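L-amino acid deaminase (Proteus vulgaris, PDB 5I39) probably catalyses the oxidative deamination of L-amino acids as a membrane-bound, FAD-dependent oxidoreductase. Local coordinates at residues K152-E157 with A175-D180; S233-A238 with P365-N370; P356-V361 with E385-L390. All blocks are in the same frame, centred on the assembly; numbering follows the deposited sequence.

Contact 1: K152-E157 with A175-D180; sequences KTRIIE and AGFEED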
loop_
_atom_site.group_PDB
_atom_site.type_symbol
_atom_site.label_atom_id
_atom_site.label_comp_id
_atom_site.label_asym_id
_atom_site.label_seq_id
_atom_site.Cartn_x
_atom_site.Cartn_y
_atom_site.Cartn_z
ATOM N N LYS A 152 -1.303 0.829 -20.204
ATOM C CA LYS A 152 -0.453 -0.254 -20.733
ATOM C C LYS A 152 -0.954 -1.663 -20.415
ATOM O O LYS A 152 -0.175 -2.613 -20.367
ATOM C CB LYS A 152 0.997 -0.052 -20.261
ATOM C CG LYS A 152 1.585 1.272 -20.738
ATOM C CD LYS A 152 3.083 1.239 -20.987
ATOM C CE LYS A 152 3.535 2.440 -21.815
ATOM N NZ LYS A 152 3.755 2.121 -23.253
ATOM N N THR A 153 -2.267 -1.802 -20.277
ATOM C CA THR A 153 -2.893 -3.084 -19.975
ATOM C C THR A 153 -3.602 -3.610 -21.212
ATOM O O THR A 153 -4.345 -2.878 -21.869
ATOM C CB THR A 153 -3.870 -2.929 -18.815
ATOM O OG1 THR A 153 -3.137 -2.427 -17.698
ATOM C CG2 THR A 153 -4.504 -4.254 -18.439
ATOM N N ARG A 154 -3.381 -4.885 -21.518
ATOM C CA ARG A 154 -3.898 -5.475 -22.745
ATOM C C ARG A 154 -3.906 -6.990 -22.653
ATOM O O ARG A 154 -3.183 -7.585 -21.844
ATOM C CB ARG A 154 -3.064 -5.011 -23.943
ATOM C CG ARG A 154 -1.584 -5.337 -23.845
ATOM C CD ARG A 154 -0.769 -4.620 -24.912
ATOM N NE ARG A 154 0.648 -4.766 -24.597
ATOM C CZ ARG A 154 1.397 -5.833 -24.876
ATOM N NH1 ARG A 154 0.914 -6.860 -25.573
ATOM N NH2 ARG A 154 2.667 -5.856 -24.480
ATOM N N ILE A 155 -4.727 -7.608 -23.493
ATOM C CA ILE A 155 -4.855 -9.062 -23.540
ATOM C C ILE A 155 -3.743 -9.641 -24.415
ATOM O O ILE A 155 -3.515 -9.159 -25.529
ATOM C CB ILE A 155 -6.236 -9.476 -24.100
ATOM C CG1 ILE A 155 -7.378 -8.949 -23.213
ATOM C CG2 ILE A 155 -6.346 -10.991 -24.281
ATOM C CD1 ILE A 155 -7.484 -9.563 -21.832
ATOM N N ILE A 156 -3.076 -10.681 -23.915
ATOM C CA ILE A 156 -2.007 -11.347 -24.657
ATOM C C ILE A 156 -2.237 -12.845 -24.821
ATOM O O ILE A 156 -2.906 -13.493 -24.013
ATOM C CB ILE A 156 -0.612 -11.084 -24.037
ATOM C CG1 ILE A 156 -0.492 -11.668 -22.621
ATOM C CG2 ILE A 156 -0.316 -9.589 -24.067
ATOM C CD1 ILE A 156 0.919 -11.634 -22.072
ATOM N N GLU A 157 -1.661 -13.351 -25.909
ATOM C CA GLU A 157 -1.701 -14.763 -26.295
ATOM C C GLU A 157 -0.379 -15.095 -26.971
ATOM O O GLU A 157 0.406 -14.202 -27.279
ATOM C CB GLU A 157 -2.812 -15.022 -27.313
ATOM C CG GLU A 157 -4.234 -14.731 -26.857
ATOM C CD GLU A 157 -5.203 -14.700 -28.024
ATOM O OE1 GLU A 157 -5.003 -13.874 -28.942
ATOM O OE2 GLU A 157 -6.161 -15.495 -28.032
ATOM N N ALA A 175 -4.269 -14.211 -21.357
ATOM C CA ALA A 175 -4.142 -13.490 -20.092
ATOM C C ALA A 175 -4.276 -12.000 -20.284
ATOM O O ALA A 175 -4.013 -11.474 -21.363
ATOM C CB ALA A 175 -2.807 -13.792 -19.439
ATOM N N GLY A 176 -4.672 -11.328 -19.210
ATOM C CA GLY A 176 -4.575 -9.879 -19.130
ATOM C C GLY A 176 -3.197 -9.492 -18.636
ATOM O O GLY A 176 -2.757 -9.960 -17.589
ATOM N N PHE A 177 -2.525 -8.631 -19.394
ATOM C CA PHE A 177 -1.149 -8.221 -19.121
ATOM C C PHE A 177 -1.119 -6.745 -18.773
ATOM O O PHE A 177 -1.319 -5.897 -19.642
ATOM C CB PHE A 177 -0.287 -8.494 -20.359
ATOM C CG PHE A 177 1.193 -8.197 -20.198
ATOM C CD1 PHE A 177 1.886 -8.434 -19.005
ATOM C CD2 PHE A 177 1.918 -7.740 -21.292
ATOM C CE1 PHE A 177 3.253 -8.191 -18.913
ATOM C CE2 PHE A 177 3.279 -7.497 -21.203
ATOM C CZ PHE A 177 3.950 -7.721 -20.013
ATOM N N GLU A 178 -0.898 -6.439 -17.499
ATOM C CA GLU A 178 -0.670 -5.063 -17.076
ATOM C C GLU A 178 0.831 -4.874 -17.188
ATOM O O GLU A 178 1.584 -5.188 -16.258
ATOM C CB GLU A 178 -1.184 -4.834 -15.657
ATOM C CG GLU A 178 -0.978 -3.413 -15.156
ATOM C CD GLU A 178 -1.732 -3.089 -13.883
ATOM O OE1 GLU A 178 -2.754 -3.735 -13.584
ATOM O OE2 GLU A 178 -1.309 -2.132 -13.189
ATOM N N GLU A 179 1.269 -4.410 -18.355
ATOM C CA GLU A 179 2.695 -4.426 -18.689
ATOM C C GLU A 179 3.532 -3.580 -17.736
ATOM O O GLU A 179 4.683 -3.905 -17.464
ATOM C CB GLU A 179 2.936 -3.994 -20.139
ATOM C CG GLU A 179 4.414 -4.078 -20.530
ATOM C CD GLU A 179 4.681 -4.119 -22.023
ATOM O OE1 GLU A 179 3.825 -3.689 -22.812
ATOM O OE2 GLU A 179 5.780 -4.569 -22.416
ATOM N N ASP A 180 2.944 -2.498 -17.241
ATOM C CA ASP A 180 3.645 -1.584 -16.344
ATOM C C ASP A 180 3.278 -1.767 -14.872
ATOM O O ASP A 180 3.457 -0.849 -14.078
ATOM C CB ASP A 180 3.406 -0.138 -16.780
ATOM C CG ASP A 180 1.989 0.317 -16.546
ATOM O OD1 ASP A 180 1.067 -0.538 -16.510
ATOM O OD2 ASP A 180 1.800 1.536 -16.389
HETATM O O HOH W 1 -1.612 -0.057 -17.393
HETATM O O HOH W 2 1.289 -2.608 -22.862
HETATM O O HOH W 3 -4.494 -2.472 -15.395
#

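Contact 2: S233-A238 with P365-N370; sequences SQVVVA and PGLVIN. With FAD (flavin-adenine dinucleotide), chain B.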
loop_
_atom_site.group_PDB
_atom_site.type_symbol
_atom_site.label_atom_id
_atom_site.label_comp_id
_atom_site.label_asym_id
_atom_site.label_seq_id
_atom_site.Cartn_x
_atom_site.Cartn_y
_atom_site.Cartn_z
ATOM N N SER A 233 -2.918 22.879 15.132
ATOM C CA SER A 233 -4.317 23.012 14.715
ATOM C C SER A 233 -4.658 22.154 13.496
ATOM O O SER A 233 -5.766 22.237 12.972
ATOM C CB SER A 233 -4.653 24.480 14.446
ATOM O OG SER A 233 -3.954 24.966 13.315
ATOM N N GLN A 234 -3.717 21.312 13.060
ATOM C CA GLN A 234 -3.894 20.492 11.858
ATOM C C GLN A 234 -3.445 19.068 12.136
ATOM O O GLN A 234 -2.326 18.848 12.593
ATOM C CB GLN A 234 -3.115 21.089 10.686
ATOM C CG GLN A 234 -3.615 22.473 10.299
ATOM C CD GLN A 234 -2.799 23.129 9.201
ATOM O OE1 GLN A 234 -1.565 23.136 9.243
ATOM N NE2 GLN A 234 -3.481 23.708 8.228
ATOM N N VAL A 235 -4.334 18.114 11.866
ATOM C CA VAL A 235 -4.116 16.717 12.227
ATOM C C VAL A 235 -4.485 15.806 11.062
ATOM O O VAL A 235 -5.538 15.970 10.447
ATOM C CB VAL A 235 -4.931 16.320 13.482
ATOM C CG1 VAL A 235 -4.689 14.861 13.859
ATOM C CG2 VAL A 235 -4.575 17.221 14.658
ATOM N N VAL A 236 -3.606 14.845 10.776
ATOM C CA VAL A 236 -3.884 13.774 9.825
ATOM C C VAL A 236 -3.974 12.470 10.606
ATOM O O VAL A 236 -3.023 12.084 11.283
ATOM C CB VAL A 236 -2.778 13.643 8.762
ATOM C CG1 VAL A 236 -3.057 12.461 7.836
ATOM C CG2 VAL A 236 -2.654 14.931 7.960
ATOM N N VAL A 237 -5.111 11.794 10.497
ATOM C CA VAL A 237 -5.279 10.474 11.097
ATOM C C VAL A 237 -4.969 9.429 10.028
ATOM O O VAL A 237 -5.729 9.261 9.072
ATOM C CB VAL A 237 -6.687 10.291 11.690
ATOM C CG1 VAL A 237 -6.872 8.879 12.236
ATOM C CG2 VAL A 237 -6.902 11.315 12.795
ATOM N N ALA A 238 -3.845 8.738 10.212
ATOM C CA ALA A 238 -3.391 7.685 9.301
ATOM C C ALA A 238 -3.012 6.465 10.141
ATOM O O ALA A 238 -1.916 5.928 10.039
ATOM C CB ALA A 238 -2.218 8.176 8.458
ATOM N N PRO A 365 -12.934 20.532 12.209
ATOM C CA PRO A 365 -12.184 21.352 11.256
ATOM C C PRO A 365 -10.682 21.315 11.558
ATOM O O PRO A 365 -10.286 21.398 12.719
ATOM C CB PRO A 365 -12.759 22.754 11.477
ATOM C CG PRO A 365 -14.148 22.508 11.943
ATOM C CD PRO A 365 -14.081 21.264 12.778
ATOM N N GLY A 366 -9.873 21.139 10.516
ATOM C CA GLY A 366 -8.425 20.967 10.662
ATOM C C GLY A 366 -7.961 19.525 10.810
ATOM O O GLY A 366 -6.763 19.281 10.920
ATOM N N LEU A 367 -8.895 18.572 10.813
ATOM C CA LEU A 367 -8.566 17.150 10.898
ATOM C C LEU A 367 -8.981 16.446 9.615
ATOM O O LEU A 367 -10.096 16.625 9.131
ATOM C CB LEU A 367 -9.245 16.494 12.103
ATOM C CG LEU A 367 -8.819 15.039 12.382
ATOM C CD1 LEU A 367 -8.753 14.765 13.878
ATOM C CD2 LEU A 367 -9.728 14.028 11.702
ATOM N N VAL A 368 -8.080 15.632 9.075
ATOM C CA VAL A 368 -8.385 14.790 7.929
ATOM C C VAL A 368 -7.985 13.357 8.234
ATOM O O VAL A 368 -7.156 13.098 9.114
ATOM C CB VAL A 368 -7.712 15.291 6.631
ATOM C CG1 VAL A 368 -8.254 16.658 6.246
ATOM C CG2 VAL A 368 -6.199 15.348 6.773
ATOM N N ILE A 369 -8.598 12.443 7.487
ATOM C CA ILE A 369 -8.387 10.994 7.617
ATOM C C ILE A 369 -7.852 10.468 6.294
ATOM O O ILE A 369 -8.359 10.841 5.239
ATOM C CB ILE A 369 -9.715 10.248 7.922
ATOM C CG1 ILE A 369 -10.251 10.618 9.312
ATOM C CG2 ILE A 369 -9.538 8.732 7.819
ATOM C CD1 ILE A 369 -11.693 10.202 9.547
ATOM N N ASN A 370 -6.846 9.597 6.354
ATOM C CA ASN A 370 -6.323 8.900 5.178
ATOM C C ASN A 370 -6.119 7.451 5.586
ATOM O O ASN A 370 -5.111 7.117 6.202
ATOM C CB ASN A 370 -5.009 9.533 4.707
ATOM C CG ASN A 370 -4.473 8.912 3.423
ATOM O OD1 ASN A 370 -5.122 8.078 2.798
ATOM N ND2 ASN A 370 -3.277 9.326 3.023
HETATM P PA FAD B . -0.173 0.945 8.663
HETATM O O1A FAD B . -0.783 -0.219 9.452
HETATM O O2A FAD B . 1.067 0.578 7.870
HETATM O O5B FAD B . 0.265 2.140 9.616
HETATM C C5B FAD B . -0.610 2.733 10.564
HETATM C C4B FAD B . 0.258 3.078 11.760
HETATM O O4B FAD B . -0.528 3.838 12.699
HETATM C C3B FAD B . 0.743 1.826 12.495
HETATM O O3B FAD B . 2.169 1.775 12.471
HETATM C C2B FAD B . 0.140 2.002 13.897
HETATM O O2B FAD B . 0.970 1.473 14.949
HETATM C C1B FAD B . -0.061 3.504 13.988
HETATM N N9A FAD B . -1.088 3.953 14.933
HETATM C C8A FAD B . -2.333 3.527 15.011
HETATM N N7A FAD B . -3.034 4.192 15.953
HETATM C C5A FAD B . -2.171 5.055 16.473
HETATM C C6A FAD B . -2.222 6.071 17.521
HETATM N N6A FAD B . -3.362 6.284 18.210
HETATM N N1A FAD B . -1.113 6.791 17.779
HETATM C C2A FAD B . 0.020 6.606 17.088
HETATM N N3A FAD B . 0.155 5.681 16.130
HETATM C C4A FAD B . -0.895 4.917 15.804
HETATM N N1 FAD B . -1.273 -2.706 -0.919
HETATM C C2 FAD B . -0.796 -2.637 -2.165
HETATM O O2 FAD B . -0.814 -1.531 -2.736
HETATM N N3 FAD B . -0.312 -3.739 -2.790
HETATM C C4 FAD B . -0.291 -4.962 -2.250
HETATM O O4 FAD B . 0.180 -5.914 -2.855
HETATM C C4X FAD B . -0.819 -5.132 -0.889
HETATM N N5 FAD B . -0.899 -6.335 -0.260
HETATM C C5X FAD B . -1.221 -6.391 1.036
HETATM C C6 FAD B . -1.100 -7.578 1.762
HETATM C C7 FAD B . -1.372 -7.640 3.126
HETATM C C7M FAD B . -1.181 -8.927 3.895
HETATM C C8 FAD B . -1.820 -6.430 3.830
HETATM C C8M FAD B . -2.094 -6.431 5.315
HETATM C C9 FAD B . -1.963 -5.247 3.102
HETATM C C9A FAD B . -1.688 -5.182 1.741
HETATM N N10 FAD B . -1.834 -3.995 1.012
HETATM C C10 FAD B . -1.303 -3.884 -0.270
HETATM C "C1'" FAD B . -2.367 -2.797 1.629
HETATM C "C2'" FAD B . -1.334 -1.895 2.205
HETATM O "O2'" FAD B . -0.347 -2.683 2.861
HETATM C "C3'" FAD B . -2.048 -0.958 3.175
HETATM O "O3'" FAD B . -3.207 -0.341 2.556
HETATM C "C4'" FAD B . -1.163 0.154 3.687
HETATM O "O4'" FAD B . 0.074 -0.387 4.186
HETATM C "C5'" FAD B . -1.879 0.906 4.794
HETATM O "O5'" FAD B . -0.966 1.899 5.265
HETATM P P FAD B . -1.337 2.717 6.613
HETATM O O1P FAD B . -0.243 3.719 6.820
HETATM O O2P FAD B . -2.781 3.166 6.548
HETATM O O3P FAD B . -1.350 1.559 7.753
HETATM O O HOH W 4 -8.357 23.035 13.854
#

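Contact 3: P356-V361 with E385-L390; sequences PIISEV and ELTADL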
loop_
_atom_site.group_PDB
_atom_site.type_symbol
_atom_site.label_atom_id
_atom_site.label_comp_id
_atom_site.label_asym_id
_atom_site.label_seq_id
_atom_site.Cartn_x
_atom_site.Cartn_y
_atom_site.Cartn_z
ATOM N N PRO A 356 -11.054 3.699 -0.565
ATOM C CA PRO A 356 -10.438 4.378 0.576
ATOM C C PRO A 356 -11.326 5.401 1.276
ATOM O O PRO A 356 -12.337 5.845 0.721
ATOM C CB PRO A 356 -9.233 5.092 -0.057
ATOM C CG PRO A 356 -8.924 4.312 -1.284
ATOM C CD PRO A 356 -10.277 3.919 -1.799
ATOM N N ILE A 357 -10.935 5.746 2.500
ATOM C CA ILE A 357 -11.494 6.902 3.200
ATOM C C ILE A 357 -10.383 7.942 3.285
ATOM O O ILE A 357 -9.417 7.783 4.036
ATOM C CB ILE A 357 -12.084 6.548 4.579
ATOM C CG1 ILE A 357 -13.237 5.549 4.397
ATOM C CG2 ILE A 357 -12.587 7.810 5.271
ATOM C CD1 ILE A 357 -13.795 4.964 5.682
ATOM N N ILE A 358 -10.527 8.982 2.468
ATOM C CA ILE A 358 -9.576 10.087 2.376
ATOM C C ILE A 358 -10.475 11.306 2.448
ATOM O O ILE A 358 -11.121 11.652 1.462
ATOM C CB ILE A 358 -8.787 10.079 1.050
ATOM C CG1 ILE A 358 -8.070 8.738 0.836
ATOM C CG2 ILE A 358 -7.777 11.223 1.040
ATOM C CD1 ILE A 358 -7.703 8.474 -0.611
ATOM N N SER A 359 -10.561 11.933 3.616
ATOM C CA SER A 359 -11.707 12.792 3.893
ATOM C C SER A 359 -11.469 13.834 4.960
ATOM O O SER A 359 -10.721 13.611 5.907
ATOM C CB SER A 359 -12.880 11.911 4.338
ATOM O OG SER A 359 -14.097 12.637 4.414
ATOM N N GLU A 360 -12.163 14.962 4.812
ATOM C CA GLU A 360 -12.372 15.881 5.916
ATOM C C GLU A 360 -13.325 15.248 6.923
ATOM O O GLU A 360 -14.051 14.298 6.617
ATOM C CB GLU A 360 -12.974 17.196 5.427
ATOM C CG GLU A 360 -12.093 17.971 4.467
ATOM C CD GLU A 360 -12.691 19.311 4.086
ATOM O OE1 GLU A 360 -12.858 20.163 4.984
ATOM O OE2 GLU A 360 -12.993 19.516 2.894
ATOM N N VAL A 361 -13.315 15.810 8.125
ATOM C CA VAL A 361 -14.184 15.385 9.213
ATOM C C VAL A 361 -14.901 16.648 9.672
ATOM O O VAL A 361 -14.293 17.521 10.292
ATOM C CB VAL A 361 -13.377 14.734 10.358
ATOM C CG1 VAL A 361 -14.284 14.328 11.515
ATOM C CG2 VAL A 361 -12.618 13.518 9.842
ATOM N N GLU A 385 -1.122 13.376 -1.439
ATOM C CA GLU A 385 -1.415 14.689 -2.009
ATOM C C GLU A 385 -2.862 15.102 -1.749
ATOM O O GLU A 385 -3.124 16.241 -1.353
ATOM C CB GLU A 385 -1.126 14.728 -3.504
ATOM C CG GLU A 385 -1.337 16.113 -4.101
ATOM C CD GLU A 385 -1.035 16.209 -5.577
ATOM O OE1 GLU A 385 -0.649 15.198 -6.186
ATOM O OE2 GLU A 385 -1.201 17.309 -6.135
ATOM N N LEU A 386 -3.796 14.185 -1.995
ATOM C CA LEU A 386 -5.211 14.476 -1.776
ATOM C C LEU A 386 -5.502 14.812 -0.314
ATOM O O LEU A 386 -6.265 15.735 -0.035
ATOM C CB LEU A 386 -6.095 13.317 -2.243
ATOM C CG LEU A 386 -7.608 13.545 -2.093
ATOM C CD1 LEU A 386 -8.097 14.793 -2.827
ATOM C CD2 LEU A 386 -8.352 12.315 -2.579
ATOM N N THR A 387 -4.894 14.070 0.606
ATOM C CA THR A 387 -5.078 14.316 2.032
ATOM C C THR A 387 -4.621 15.725 2.396
ATOM O O THR A 387 -5.322 16.451 3.102
ATOM C CB THR A 387 -4.316 13.274 2.860
ATOM O OG1 THR A 387 -4.856 11.977 2.593
ATOM C CG2 THR A 387 -4.436 13.547 4.342
ATOM N N ALA A 388 -3.445 16.106 1.910
ATOM C CA ALA A 388 -2.929 17.451 2.139
ATOM C C ALA A 388 -3.826 18.517 1.498
ATOM O O ALA A 388 -4.092 19.549 2.115
ATOM C CB ALA A 388 -1.499 17.563 1.636
ATOM N N ASP A 389 -4.308 18.260 0.281
ATOM C CA ASP A 389 -5.234 19.182 -0.389
ATOM C C ASP A 389 -6.485 19.404 0.459
ATOM O O ASP A 389 -6.925 20.541 0.648
ATOM C CB ASP A 389 -5.674 18.651 -1.761
ATOM C CG ASP A 389 -4.551 18.596 -2.786
ATOM O OD1 ASP A 389 -3.507 19.251 -2.599
ATOM O OD2 ASP A 389 -4.741 17.886 -3.796
ATOM N N LEU A 390 -7.057 18.317 0.967
ATOM C CA LEU A 390 -8.258 18.407 1.800
ATOM C C LEU A 390 -7.988 19.143 3.104
ATOM O O LEU A 390 -8.784 19.986 3.517
ATOM C CB LEU A 390 -8.827 17.020 2.087
ATOM C CG LEU A 390 -9.414 16.274 0.887
ATOM C CD1 LEU A 390 -9.809 14.868 1.305
ATOM C CD2 LEU A 390 -10.608 16.997 0.292
HETATM O O HOH W 5 -10.720 20.923 1.837
#

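Contact 1: K152-E157 with A175-D180
Lys152 opens the pairing with its carbonyl, which accepts the amide of Glu179 (Lys152 O to Glu179 N, 3.1 Å). Its CB lies against the carboxylate of Asp180, and a water joins Lys152 N, Thr153 OG1 and Asp180 OD1; that carboxylate is also salt-bridged, through OD1 to Lys100 and through OD2 to Arg104. Thr153 faces Glu178 in a non-hydrogen-bonded pair, CA to CA 4.2 Å. Its OG1 rests on Glu178 CG, while the Glu178 carboxylate is held by Lys100 and the amide of Ser85.

Arg154 and Phe177 form a hydrogen-bonded pair, with Phe177 N to Arg154 O at 2.7 Å. Both side chains run the same way, yet their planes stand 83° apart: Phe177 CD2 sits over one guanidinium face near its rim, while Arg154 NH2 meets the ring edge. Arg154 NH2 also makes a nearly straight salt bridge to Glu179 OE1 (3.0 Å, 173°), within the guanidinium plane but from above the carboxylate plane. A second acid, Glu160, shares NH2, and a water ties NE to the same OE1, so several polar contacts fix the guanidinium's rotation.

These antiparallel strands, inclined at 146°, belong to the large mixed sheet, which in the DAO family probably forms the substrate-binding part; 175-178 lies between 153-156 and 117-123, bonding Gly176 to Glu123 and Glu178 to Arg121.

Ile155 brings CD1 to Gly176 CA at 4.0 Å and packs against helix 128-143. Ile156, in a hydrogen-bonded pair with Ala175, donates its amide to Ala175 O (2.8 Å), and its CD1 approaches Phe177 CB to 3.8 Å on the face covered by Leu161.

Contact 2: S233-A238 with P365-N370
Val235 and Val237 present methyl groups to Leu367 across two neighbouring parallel strands of the Rossmann-type FAD-binding sheet. The short axes lie 4.7 Å apart and diverge by 26°. Strand 235-237 also bonds through Val236 to Val41 and Val43, so it sits between the first strand of the fold and strand 367-371.

The main bump is Leu367 CD1. With CG anti to the backbone N, the branched end is carried into the hollow between the two valines, where CD1 is 4.1 Å from Val235 CG1 and equally 4.1 Å from Val237 CG2. Leu367 CD2 reaches the same Val237 methyl, which therefore meets both ends of the leucine fork. Ile220 backs Val235 and Leu367, while Met247 of helix 243-248 covers Val237 and Ile369 on this face. On the other face, Val236 CG2 and Val368 CG2 touch at 3.8 Å; because Val368 CG1 is anti to the carbonyl carbon (chi1 -64°), CG2 falls between N and the carbonyl carbon and reaches inward, resting on Val235 O as well.

Gly366, at positive phi, brings its bare backbone close to Ser233 and Gln234, and Gly366 O accepts Val235 N at 2.9 Å. A water links Ser233 O and Pro365 O at this end.

Four backbone hydrogen bonds fix the register. Val237 N to Val368 O is 2.8 Å with an N-H...O angle of 174°, and Asn370 N to Val237 O is 3.0 Å. Just past strand 235-237, Ala238 O lies 3.5 Å from FAD C5B.

Contact 3: P356-V361 with E385-L390
Ile358 supplies the apolar part of this contact, with its CG2 methyl directed at the helix. That branch is anti to the backbone N, with chi1 of CG1 at -56°, and reaches Leu386 CD2 at 3.8 Å and Leu390 CD1 at 4.2 Å. Residues 386 and 390 are one turn apart, so the methyl touches two leucines on the same side of helix 376-392. Leu390 CD1 leans further over the strand, 3.5 Å from Ile358 O and 3.8 Å from Ser359 N, and covers peptide backbone as well as side chain. Glu360 adds a carbon contact, its CG 4.2 Å from Leu390 CB, the two side chains crossing at a slant.

Where the apolar and polar parts meet, Ile358 CG2 is 3.4 Å from Thr387 OG1, the two side chains crossing at about a right angle. That hydroxyl is bonded to Ser383 O within the helix, so the methyl packs beside an oxygen already engaged.

The polar link is at the exposed Glu360, where one water donates to Leu390 O (2.7 Å) and, weakly, to Glu360 OE2. Within the strand, on the side away from the helix, Ser359 OG donates to Glu360 O and also bonds Leu405 N.

Strand and helix run nearly parallel, their short axes 8.1 Å apart at 14°, which is helix-on-sheet packing at the outer strand of the Rossmann-type sheet; Thr387 also touches Val368 and Asn370 of the adjoining strand.

With no direct hydrogen bond between the segments, cohesion rests on the burial of methyl groups, backed at the solvent side by a single water whose hold on the glutamate is weak.

From the N terminus, contact 1 comes first: it closes a short loop of 17 residues around helix 158-164 and ties two strands of the large mixed sheet. It is complete before contact 2 opens, and their centres lie 39 Å apart on opposite sides of the chain's centre. Contact 2 spans 126 residues, bringing 233-238 beside 365-370 in the six-stranded sheet. Contact 3 begins inside that span at 356-361 and ends beyond it at 385-390, so these two cross. Their centres are 8 Å apart, and Ile369 N to Ser359 O, 2.9 Å, probably a hydrogen bond, joins them where strands 357-360 and 367-371 pair antiparallel.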